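Non-structural protein NS1 (Murine minute virus, PDB 4R94) nicks DNA at the viral replication origin through this N-terminal nuclease domain and, as a whole protein, also works as an ATP-driven helicase in viral DNA replication. Local coordinates at residues K40-G43 and W44-K48; E55-S58 and L59-A63; K143-R146 and R147-V151. All coordinates share one frame; numbering follows the deposited sequence.

Interaction 1 of 3, residues K40-G43 and W44-K48; sequences KDIG and WNSYK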
ATOM      1  N   LYS A  40     -13.870   1.170 -23.781  1.00 29.00           N
ATOM      2  CA  LYS A  40     -13.287   2.164 -22.873  1.00 26.07           C
ATOM      3  C   LYS A  40     -12.135   1.546 -22.089  1.00 27.39           C
ATOM      4  O   LYS A  40     -12.318   0.538 -21.418  1.00 27.17           O
ATOM      5  CB  LYS A  40     -14.332   2.699 -21.897  1.00 27.86           C
ATOM      6  CG  LYS A  40     -15.552   3.330 -22.546  1.00 27.44           C
ATOM      7  CD  LYS A  40     -16.532   3.783 -21.474  1.00 28.04           C
ATOM      8  CE  LYS A  40     -17.742   4.482 -22.078  1.00 29.50           C
ATOM      9  NZ  LYS A  40     -18.680   4.955 -21.017  1.00 28.30           N
ATOM     10  N   ASP A  41     -10.959   2.156 -22.172  1.00 28.42           N
ATOM     11  CA  ASP A  41      -9.768   1.602 -21.545  1.00 27.21           C
ATOM     12  C   ASP A  41      -9.591   2.153 -20.138  1.00 29.17           C
ATOM     13  O   ASP A  41      -9.487   3.361 -19.946  1.00 29.37           O
ATOM     14  CB  ASP A  41      -8.526   1.904 -22.381  1.00 27.53           C
ATOM     15  CG  ASP A  41      -8.456   1.072 -23.652  1.00 33.33           C
ATOM     16  OD1 ASP A  41      -9.027  -0.043 -23.676  1.00 31.79           O
ATOM     17  OD2 ASP A  41      -7.811   1.527 -24.618  1.00 34.50           O
ATOM     18  N   ILE A  42      -9.544   1.256 -19.163  1.00 25.84           N
ATOM     19  CA  ILE A  42      -9.342   1.640 -17.778  1.00 24.42           C
ATOM     20  C   ILE A  42      -8.022   1.048 -17.322  1.00 22.93           C
ATOM     21  O   ILE A  42      -7.945  -0.139 -17.010  1.00 23.52           O
ATOM     22  CB  ILE A  42     -10.495   1.149 -16.882  1.00 25.65           C
ATOM     23  CG1 ILE A  42     -11.841   1.519 -17.512  1.00 26.92           C
ATOM     24  CG2 ILE A  42     -10.369   1.732 -15.473  1.00 25.79           C
ATOM     25  CD1 ILE A  42     -13.030   1.020 -16.731  1.00 28.39           C
ATOM     26  N   GLY A  43      -6.977   1.872 -17.328  1.00 25.09           N
ATOM     27  CA  GLY A  43      -5.646   1.412 -16.999  1.00 24.24           C
ATOM     28  C   GLY A  43      -5.348   1.615 -15.532  1.00 23.78           C
ATOM     29  O   GLY A  43      -6.235   2.002 -14.755  1.00 26.29           O
ATOM     30  N   TRP A  44      -4.099   1.375 -15.162  1.00 23.53           N
ATOM     31  CA  TRP A  44      -3.679   1.412 -13.764  1.00 22.32           C
ATOM     32  C   TRP A  44      -3.853   2.811 -13.184  1.00 23.85           C
ATOM     33  O   TRP A  44      -4.095   2.972 -11.974  1.00 21.98           O
ATOM     34  CB  TRP A  44      -2.232   0.952 -13.629  1.00 24.16           C
ATOM     35  CG  TRP A  44      -1.217   2.026 -13.881  1.00 22.31           C
ATOM     36  CD1 TRP A  44      -0.623   2.335 -15.077  1.00 23.60           C
ATOM     37  CD2 TRP A  44      -0.656   2.919 -12.913  1.00 23.79           C
ATOM     38  NE1 TRP A  44       0.254   3.378 -14.910  1.00 27.99           N
ATOM     39  CE2 TRP A  44       0.259   3.751 -13.589  1.00 26.76           C
ATOM     40  CE3 TRP A  44      -0.847   3.105 -11.539  1.00 21.20           C
ATOM     41  CZ2 TRP A  44       0.980   4.752 -12.939  1.00 22.79           C
ATOM     42  CZ3 TRP A  44      -0.128   4.089 -10.897  1.00 23.60           C
ATOM     43  CH2 TRP A  44       0.769   4.909 -11.596  1.00 24.43           C
ATOM     44  N   ASN A  45      -3.739   3.818 -14.050  1.00 21.07           N
ATOM     45  CA  ASN A  45      -3.771   5.204 -13.625  1.00 21.66           C
ATOM     46  C   ASN A  45      -5.032   5.925 -14.095  1.00 23.91           C
ATOM     47  O   ASN A  45      -5.008   7.117 -14.367  1.00 23.74           O
ATOM     48  CB  ASN A  45      -2.514   5.937 -14.113  1.00 23.51           C
ATOM     49  CG  ASN A  45      -2.328   5.856 -15.625  1.00 26.99           C
ATOM     50  OD1 ASN A  45      -3.224   5.433 -16.355  1.00 26.36           O
ATOM     51  ND2 ASN A  45      -1.164   6.295 -16.101  1.00 30.72           N
ATOM     52  N   SER A  46      -6.141   5.193 -14.178  1.00 21.53           N
ATOM     53  CA  SER A  46      -7.405   5.795 -14.580  1.00 21.65           C
ATOM     54  C   SER A  46      -8.280   6.111 -13.377  1.00 21.67           C
ATOM     55  O   SER A  46      -9.502   6.092 -13.486  1.00 21.62           O
ATOM     56  CB  SER A  46      -8.165   4.865 -15.534  1.00 28.39           C
ATOM     57  OG  SER A  46      -7.452   4.681 -16.744  1.00 26.23           O
ATOM     58  N   TYR A  47      -7.653   6.420 -12.245  1.00 20.65           N
ATOM     59  CA  TYR A  47      -8.379   6.653 -10.993  1.00 18.82           C
ATOM     60  C   TYR A  47      -7.948   7.962 -10.346  1.00 21.07           C
ATOM     61  O   TYR A  47      -7.591   8.007  -9.163  1.00 19.40           O
ATOM     62  CB  TYR A  47      -8.149   5.467 -10.041  1.00 19.98           C
ATOM     63  CG  TYR A  47      -8.577   4.148 -10.637  1.00 19.60           C
ATOM     64  CD1 TYR A  47      -9.899   3.713 -10.534  1.00 19.72           C
ATOM     65  CD2 TYR A  47      -7.672   3.342 -11.317  1.00 19.58           C
ATOM     66  CE1 TYR A  47     -10.310   2.511 -11.084  1.00 19.41           C
ATOM     67  CE2 TYR A  47      -8.069   2.122 -11.863  1.00 23.34           C
ATOM     68  CZ  TYR A  47      -9.392   1.716 -11.743  1.00 20.81           C
ATOM     69  OH  TYR A  47      -9.798   0.509 -12.282  1.00 22.80           O
ATOM     70  N   LYS A  48      -7.991   9.038 -11.125  1.00 21.70           N
ATOM     71  CA  LYS A  48      -7.366  10.278 -10.694  1.00 21.53           C
ATOM     72  C   LYS A  48      -8.362  11.348 -10.255  1.00 24.36           C
ATOM     73  O   LYS A  48      -8.005  12.522 -10.171  1.00 27.05           O
ATOM     74  CB  LYS A  48      -6.458  10.810 -11.814  1.00 22.96           C
ATOM     75  CG  LYS A  48      -5.309   9.846 -12.139  1.00 23.21           C
ATOM     76  CD  LYS A  48      -4.317  10.418 -13.151  1.00 27.53           C
ATOM     77  CE  LYS A  48      -5.012  10.917 -14.408  1.00 31.20           C
ATOM     78  NZ  LYS A  48      -5.696   9.841 -15.186  1.00 28.56           N
TER
HETATM   79  O   HOH W   1      -7.890  -0.595 -13.734  1.00 30.06           O
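Tyr47 folds back over the chain it has just left, and its side chain runs from the turn towards Ile42. CB sets out with CG beside the backbone N (chi1 -58°), which swings the ring towards the end of the strand. Along one side of that ring CD2 passes the carbonyl oxygen of Gly43, and the next atom, Tyr47 CE2, comes to 3.4 Å from Gly43 O. At the far end Tyr47 CZ lies 3.9 Å from Ile42 CG2, and OH touches the same methyl, the two side chains crossing at about a right angle. A water in the plane of the ring sits 2.6 Å from Tyr47 OH and lies within bonding distance of Gly43 O, though it has more acceptors in reach than protons to give. The backbone beneath is a type I beta turn from Gly43 to Ser46, by which the chain leaves the short hairpin of strands 35-37 and 40-42. Ser46 N closes it on Gly43 O at 3.2 Å, approaching from well above the carbonyl plane. Ser46 replies with its side chain: OG stands beside its own backbone N and accepts from Gly43 N at 2.9 Å, a rather bent bond (142°), while CB packs on Ile42 CG2. Leu173 of helix 167-179 touches both Ile42 and Tyr47. Asn45 CB covers one face of the Trp44 indole, whose ring meets Trp120 edge-to-face.

Interaction 2 of 3, residues E55-S58 and L59-A63; sequences ELKS and LQRGA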
ATOM      1  N   GLU A  55     -11.300  13.376   5.176  1.00 31.31           N
ATOM      2  CA  GLU A  55     -10.264  12.435   5.598  1.00 30.00           C
ATOM      3  C   GLU A  55      -9.369  12.046   4.429  1.00 30.01           C
ATOM      4  O   GLU A  55      -8.150  11.988   4.564  1.00 26.30           O
ATOM      5  CB  GLU A  55     -10.870  11.177   6.223  1.00 37.18           C
ATOM      6  CG  GLU A  55      -9.806  10.164   6.679  1.00 34.65           C
ATOM      7  CD  GLU A  55     -10.389   8.951   7.389  1.00 42.30           C
ATOM      8  OE1 GLU A  55     -11.618   8.739   7.313  1.00 49.39           O
ATOM      9  OE2 GLU A  55      -9.615   8.204   8.026  1.00 46.46           O
ATOM     10  N   LEU A  56      -9.988  11.772   3.287  1.00 27.03           N
ATOM     11  CA  LEU A  56      -9.262  11.435   2.069  1.00 22.10           C
ATOM     12  C   LEU A  56      -8.306  12.552   1.657  1.00 25.55           C
ATOM     13  O   LEU A  56      -7.150  12.304   1.319  1.00 22.17           O
ATOM     14  CB  LEU A  56     -10.250  11.150   0.948  1.00 27.71           C
ATOM     15  CG  LEU A  56      -9.927  10.083  -0.081  1.00 30.75           C
ATOM     16  CD1 LEU A  56      -9.416   8.769   0.575  1.00 19.85           C
ATOM     17  CD2 LEU A  56     -11.181   9.835  -0.902  1.00 27.20           C
ATOM     18  N   LYS A  57      -8.795  13.794   1.689  1.00 21.55           N
ATOM     19  CA  LYS A  57      -7.942  14.926   1.357  1.00 20.80           C
ATOM     20  C   LYS A  57      -6.735  15.006   2.284  1.00 21.36           C
ATOM     21  O   LYS A  57      -5.610  15.244   1.827  1.00 23.35           O
ATOM     22  CB  LYS A  57      -8.751  16.235   1.416  1.00 26.59           C
ATOM     23  CG  LYS A  57      -9.768  16.349   0.307  1.00 31.10           C
ATOM     24  CD  LYS A  57     -10.693  17.544   0.528  1.00 36.48           C
ATOM     25  CE  LYS A  57      -9.933  18.844   0.362  1.00 41.71           C
ATOM     26  NZ  LYS A  57      -9.316  18.905  -0.988  1.00 43.49           N
ATOM     27  N   SER A  58      -6.969  14.793   3.575  1.00 21.29           N
ATOM     28  CA  SER A  58      -5.910  14.843   4.577  1.00 25.91           C
ATOM     29  C   SER A  58      -4.883  13.743   4.324  1.00 26.12           C
ATOM     30  O   SER A  58      -3.668  13.954   4.449  1.00 24.38           O
ATOM     31  CB  SER A  58      -6.501  14.701   5.979  1.00 30.01           C
ATOM     32  OG  SER A  58      -5.499  14.787   6.973  1.00 38.70           O
ATOM     33  N   LEU A  59      -5.382  12.564   3.970  1.00 22.63           N
ATOM     34  CA  LEU A  59      -4.486  11.439   3.692  1.00 21.12           C
ATOM     35  C   LEU A  59      -3.651  11.705   2.447  1.00 19.93           C
ATOM     36  O   LEU A  59      -2.447  11.391   2.419  1.00 21.23           O
ATOM     37  CB  LEU A  59      -5.278  10.135   3.542  1.00 20.81           C
ATOM     38  CG  LEU A  59      -5.817   9.586   4.864  1.00 20.76           C
ATOM     39  CD1 LEU A  59      -6.848   8.498   4.633  1.00 21.50           C
ATOM     40  CD2 LEU A  59      -4.668   9.064   5.725  1.00 24.49           C
ATOM     41  N   GLN A  60      -4.268  12.279   1.417  1.00 18.10           N
ATOM     42  CA  GLN A  60      -3.515  12.578   0.207  1.00 19.80           C
ATOM     43  C   GLN A  60      -2.447  13.637   0.494  1.00 23.18           C
ATOM     44  O   GLN A  60      -1.325  13.535   0.008  1.00 21.20           O
ATOM     45  CB  GLN A  60      -4.433  13.027  -0.924  1.00 22.53           C
ATOM     46  CG  GLN A  60      -3.721  13.116  -2.276  1.00 20.85           C
ATOM     47  CD  GLN A  60      -4.601  13.702  -3.358  1.00 25.92           C
ATOM     48  OE1 GLN A  60      -5.717  13.235  -3.583  1.00 23.89           O
ATOM     49  NE2 GLN A  60      -4.099  14.730  -4.040  1.00 31.11           N
ATOM     50  N   ARG A  61      -2.777  14.639   1.307  1.00 24.16           N
ATOM     51  CA  ARG A  61      -1.751  15.606   1.702  1.00 23.94           C
ATOM     52  C   ARG A  61      -0.584  14.927   2.430  1.00 23.40           C
ATOM     53  O   ARG A  61       0.571  15.267   2.192  1.00 23.60           O
ATOM     54  CB  ARG A  61      -2.345  16.725   2.562  1.00 26.64           C
ATOM     55  CG  ARG A  61      -3.100  17.755   1.726  1.00 30.96           C
ATOM     56  CD  ARG A  61      -3.442  19.004   2.531  1.00 35.42           C
ATOM     57  NE  ARG A  61      -4.409  18.707   3.572  1.00 35.66           N
ATOM     58  CZ  ARG A  61      -5.720  18.862   3.426  1.00 40.44           C
ATOM     59  NH1 ARG A  61      -6.205  19.331   2.283  1.00 42.45           N
ATOM     60  NH2 ARG A  61      -6.541  18.553   4.421  1.00 44.51           N
ATOM     61  N   GLY A  62      -0.884  13.963   3.294  1.00 20.93           N
ATOM     62  CA  GLY A  62       0.154  13.189   3.948  1.00 22.56           C
ATOM     63  C   GLY A  62       1.068  12.474   2.965  1.00 23.66           C
ATOM     64  O   GLY A  62       2.280  12.449   3.144  1.00 20.42           O
ATOM     65  N   ALA A  63       0.497  11.908   1.910  1.00 21.59           N
ATOM     66  CA  ALA A  63       1.310  11.203   0.911  1.00 18.60           C
ATOM     67  C   ALA A  63       2.237  12.163   0.164  1.00 20.51           C
ATOM     68  O   ALA A  63       3.406  11.854  -0.081  1.00 21.19           O
ATOM     69  CB  ALA A  63       0.408  10.459  -0.086  1.00 20.59           C
TER
HETATM   70  O   HOH W   2      -4.951  18.076   6.509  1.00 39.68           O
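The Arg61 guanidinium, folded back against the preceding turn of helix, has the backbone carbonyl of Lys57 centred over one face, with Lys57 O 3.9 Å above the plane. Ser58 N lies over a face of the group as well. At the edge, in plane, sits a water that accepts from Arg61 NH2 at 2.7 Å and makes a weak bond with Ser58 OG. A bend at chi3 (-67°) turns the group back in this way, so that Arg61 NH1 comes alongside Lys57 CB at 4.1 Å and NH2 lies near Ser58 CA. Lys57 O already accepts from Arg61 N, and its place over the guanidinium face is a packing contact and not a further bond. Lys57 NZ is 4.5 Å from Arg61 NH1, a close approach of like charges. The lysine nitrogen also hydrogen-bonds to Gln52.

Roughly on the other side of the helix, Leu59 and Glu55 lie side by side and point the same way. Leu59 CD1 meets the aliphatic part of the glutamate, 4.0 Å from Glu55 CG, and Leu59 CG rests 3.4 Å from Glu55 O. Beyond CG the glutamate chain is extended, and its OE1 forms a salt bridge with Lys96. Four successive i to i+4 bonds, from Leu59 N to Glu55 O through Gly62 N to Ser58 O, make this regular alpha helix.

Gln60 NE2 bonds to Glu50 and Glu64. Arg61 and Ser58 are on the exposed side of helix 54-70, whereas Leu56, Gln60 and Ala63 face helix 81-104, touching Ser92, Ile89 and Asp91. With Glu55 on Phe99, helix 54-70 thus meets helix 81-104 through mixed side-chain contacts and the Glu55-Lys96 salt bridge.

Interaction 3 of 3, residues K143-R146 and R147-V151; sequences KWWR and RQLNV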
ATOM      1  N   LYS A 143      -8.798 -14.052   6.289  1.00 21.70           N
ATOM      2  CA  LYS A 143      -9.713 -14.167   5.150  1.00 24.42           C
ATOM      3  C   LYS A 143     -10.812 -13.110   5.173  1.00 23.49           C
ATOM      4  O   LYS A 143     -11.123 -12.520   4.141  1.00 23.54           O
ATOM      5  CB  LYS A 143     -10.351 -15.553   5.116  1.00 27.95           C
ATOM      6  CG  LYS A 143      -9.396 -16.656   4.682  1.00 34.72           C
ATOM      7  CD  LYS A 143      -9.874 -18.003   5.196  1.00 39.68           C
ATOM      8  CE  LYS A 143      -9.370 -19.134   4.324  1.00 48.61           C
ATOM      9  NZ  LYS A 143     -10.048 -19.121   2.996  1.00 50.89           N
ATOM     10  N   TRP A 144     -11.400 -12.898   6.347  1.00 22.86           N
ATOM     11  CA  TRP A 144     -12.405 -11.859   6.529  1.00 25.14           C
ATOM     12  C   TRP A 144     -11.829 -10.481   6.217  1.00 23.02           C
ATOM     13  O   TRP A 144     -12.478  -9.670   5.549  1.00 22.08           O
ATOM     14  CB  TRP A 144     -12.954 -11.885   7.959  1.00 24.79           C
ATOM     15  CG  TRP A 144     -14.022 -10.865   8.238  1.00 25.10           C
ATOM     16  CD1 TRP A 144     -15.373 -11.038   8.120  1.00 30.13           C
ATOM     17  CD2 TRP A 144     -13.831  -9.522   8.708  1.00 23.33           C
ATOM     18  NE1 TRP A 144     -16.033  -9.887   8.484  1.00 30.30           N
ATOM     19  CE2 TRP A 144     -15.110  -8.943   8.851  1.00 29.43           C
ATOM     20  CE3 TRP A 144     -12.705  -8.755   9.019  1.00 26.59           C
ATOM     21  CZ2 TRP A 144     -15.289  -7.633   9.288  1.00 29.61           C
ATOM     22  CZ3 TRP A 144     -12.885  -7.458   9.459  1.00 24.85           C
ATOM     23  CH2 TRP A 144     -14.167  -6.908   9.588  1.00 27.23           C
ATOM     24  N   TRP A 145     -10.610 -10.229   6.690  1.00 21.70           N
ATOM     25  CA  TRP A 145      -9.970  -8.936   6.461  1.00 22.64           C
ATOM     26  C   TRP A 145      -9.763  -8.719   4.968  1.00 20.93           C
ATOM     27  O   TRP A 145     -10.065  -7.638   4.450  1.00 18.42           O
ATOM     28  CB  TRP A 145      -8.632  -8.839   7.218  1.00 19.40           C
ATOM     29  CG  TRP A 145      -8.760  -8.084   8.518  1.00 20.09           C
ATOM     30  CD1 TRP A 145      -9.123  -8.599   9.732  1.00 24.42           C
ATOM     31  CD2 TRP A 145      -8.547  -6.683   8.721  1.00 23.86           C
ATOM     32  NE1 TRP A 145      -9.138  -7.600  10.681  1.00 25.59           N
ATOM     33  CE2 TRP A 145      -8.790  -6.414  10.084  1.00 23.31           C
ATOM     34  CE3 TRP A 145      -8.166  -5.625   7.878  1.00 22.75           C
ATOM     35  CZ2 TRP A 145      -8.676  -5.130  10.626  1.00 26.77           C
ATOM     36  CZ3 TRP A 145      -8.043  -4.354   8.419  1.00 24.59           C
ATOM     37  CH2 TRP A 145      -8.299  -4.116   9.783  1.00 27.05           C
ATOM     38  N   ARG A 146      -9.264  -9.738   4.263  1.00 19.36           N
ATOM     39  CA  ARG A 146      -9.055  -9.589   2.820  1.00 19.57           C
ATOM     40  C   ARG A 146     -10.363  -9.291   2.101  1.00 20.39           C
ATOM     41  O   ARG A 146     -10.414  -8.434   1.217  1.00 20.01           O
ATOM     42  CB  ARG A 146      -8.416 -10.833   2.204  1.00 18.32           C
ATOM     43  CG  ARG A 146      -7.930 -10.612   0.757  1.00 19.53           C
ATOM     44  CD  ARG A 146      -8.133 -11.849  -0.132  1.00 18.29           C
ATOM     45  NE  ARG A 146      -9.555 -12.120  -0.336  1.00 21.72           N
ATOM     46  CZ  ARG A 146     -10.335 -11.454  -1.185  1.00 25.44           C
ATOM     47  NH1 ARG A 146      -9.832 -10.469  -1.919  1.00 20.96           N
ATOM     48  NH2 ARG A 146     -11.628 -11.764  -1.301  1.00 24.35           N
ATOM     49  N   ARG A 147     -11.424  -9.992   2.477  1.00 19.89           N
ATOM     50  CA  ARG A 147     -12.713  -9.765   1.829  1.00 22.84           C
ATOM     51  C   ARG A 147     -13.248  -8.351   2.064  1.00 21.98           C
ATOM     52  O   ARG A 147     -13.688  -7.687   1.123  1.00 21.28           O
ATOM     53  CB  ARG A 147     -13.739 -10.792   2.304  1.00 23.87           C
ATOM     54  CG  ARG A 147     -15.098 -10.604   1.647  1.00 32.11           C
ATOM     55  CD  ARG A 147     -15.997 -11.801   1.889  1.00 40.13           C
ATOM     56  NE  ARG A 147     -16.091 -12.130   3.310  1.00 50.30           N
ATOM     57  CZ  ARG A 147     -16.913 -11.525   4.162  1.00 47.61           C
ATOM     58  NH1 ARG A 147     -17.715 -10.557   3.738  1.00 51.45           N
ATOM     59  NH2 ARG A 147     -16.935 -11.887   5.437  1.00 50.20           N
ATOM     60  N   GLN A 148     -13.202  -7.894   3.311  1.00 21.52           N
ATOM     61  CA  GLN A 148     -13.701  -6.570   3.666  1.00 20.70           C
ATOM     62  C   GLN A 148     -12.895  -5.487   2.971  1.00 20.51           C
ATOM     63  O   GLN A 148     -13.455  -4.526   2.420  1.00 20.30           O
ATOM     64  CB  GLN A 148     -13.653  -6.359   5.174  1.00 22.84           C
ATOM     65  CG  GLN A 148     -14.608  -7.259   5.925  1.00 24.48           C
ATOM     66  CD  GLN A 148     -16.046  -6.972   5.561  1.00 28.90           C
ATOM     67  OE1 GLN A 148     -16.444  -5.813   5.444  1.00 32.17           O
ATOM     68  NE2 GLN A 148     -16.831  -8.026   5.364  1.00 34.04           N
ATOM     69  N   LEU A 149     -11.578  -5.649   3.004  1.00 19.12           N
ATOM     70  CA  LEU A 149     -10.698  -4.711   2.334  1.00 18.21           C
ATOM     71  C   LEU A 149     -11.001  -4.657   0.845  1.00 19.54           C
ATOM     72  O   LEU A 149     -10.981  -3.581   0.266  1.00 17.75           O
ATOM     73  CB  LEU A 149      -9.218  -5.074   2.572  1.00 17.24           C
ATOM     74  CG  LEU A 149      -8.677  -4.732   3.965  1.00 17.39           C
ATOM     75  CD1 LEU A 149      -7.222  -5.204   4.066  1.00 17.71           C
ATOM     76  CD2 LEU A 149      -8.806  -3.230   4.330  1.00 19.17           C
ATOM     77  N   ASN A 150     -11.275  -5.799   0.221  1.00 19.91           N
ATOM     78  CA  ASN A 150     -11.558  -5.799  -1.211  1.00 19.79           C
ATOM     79  C   ASN A 150     -12.896  -5.124  -1.490  1.00 19.48           C
ATOM     80  O   ASN A 150     -13.045  -4.453  -2.509  1.00 20.68           O
ATOM     81  CB  ASN A 150     -11.558  -7.224  -1.774  1.00 18.58           C
ATOM     82  CG  ASN A 150     -11.104  -7.284  -3.225  1.00 19.95           C
ATOM     83  OD1 ASN A 150     -10.510  -8.262  -3.644  1.00 20.31           O
ATOM     84  ND2 ASN A 150     -11.361  -6.233  -3.985  1.00 21.26           N
ATOM     85  N   VAL A 151     -13.858  -5.271  -0.581  1.00 19.09           N
ATOM     86  CA  VAL A 151     -15.129  -4.527  -0.734  1.00 19.04           C
ATOM     87  C   VAL A 151     -14.888  -3.023  -0.771  1.00 19.12           C
ATOM     88  O   VAL A 151     -15.330  -2.333  -1.701  1.00 20.05           O
ATOM     89  CB  VAL A 151     -16.120  -4.849   0.395  1.00 23.49           C
ATOM     90  CG1 VAL A 151     -17.324  -3.875   0.341  1.00 24.54           C
ATOM     91  CG2 VAL A 151     -16.585  -6.289   0.276  1.00 28.18           C
TER
HETATM   92  O   HOH W   3     -13.109 -10.363  -3.250  1.00 28.87           O
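From Lys143 to Asn150 the backbone is unbroken alpha helix, each carbonyl of 143-146 taking the N-H four residues on. Gln148 lays its aliphatic part on the Trp144 indole: CG sits 3.4 Å from the centroid of the six-membered ring and 13° off its normal, a CH-pi contact. A bend at chi2 (-63°) carries the amide on across the ring, the two planes only 23° apart. Arg147 meets the indole differently, its guanidinium nearly perpendicular to the ring and Arg147 NH2 3.2 Å from Trp144 CD1. On the buried side Leu149 CD1 abuts the edge of Trp145, 3.9 Å from Trp145 CE3.

Arg146 reaches along the helix to Asn150. Arg146 NH1 donates to Asn150 OD1 at 2.9 Å, on a lone pair in the carbonyl plane, and also to Val183 O; a water held by Arg146 NH2 makes a weak bond to the same OD1. Asn150 ND2 in turn binds Ala177 O. This is an amphipathic helix packed on the central antiparallel sheet of the nuclease domain, with Trp145 and Leu149 against Phe28 of strand 24-31 and Val101 of helix 81-104.

All three contacts are local, lie in series along the nuclease domain without touching one another, and reach helix 81-104, interaction 1 through Trp44 and Lys48. Interaction 1 is the irregular one, a turn held by backbone and serine bonds and nearest the metal site, the Trp44 side chain lying about 9 Å from that of His127. Interactions 2 and 3 are helical. Each contact mixes core and surface: Ile42, Ser46 and Tyr47 are buried in the first, Leu56 and Gln60 in the second, Trp145, Leu149 and Asn150 in the third, while Ser58, Arg61 and Arg147 are exposed. Interaction 2 is mostly polar outside; interaction 3 pairs an aromatic inner side with an arginine-asparagine bond.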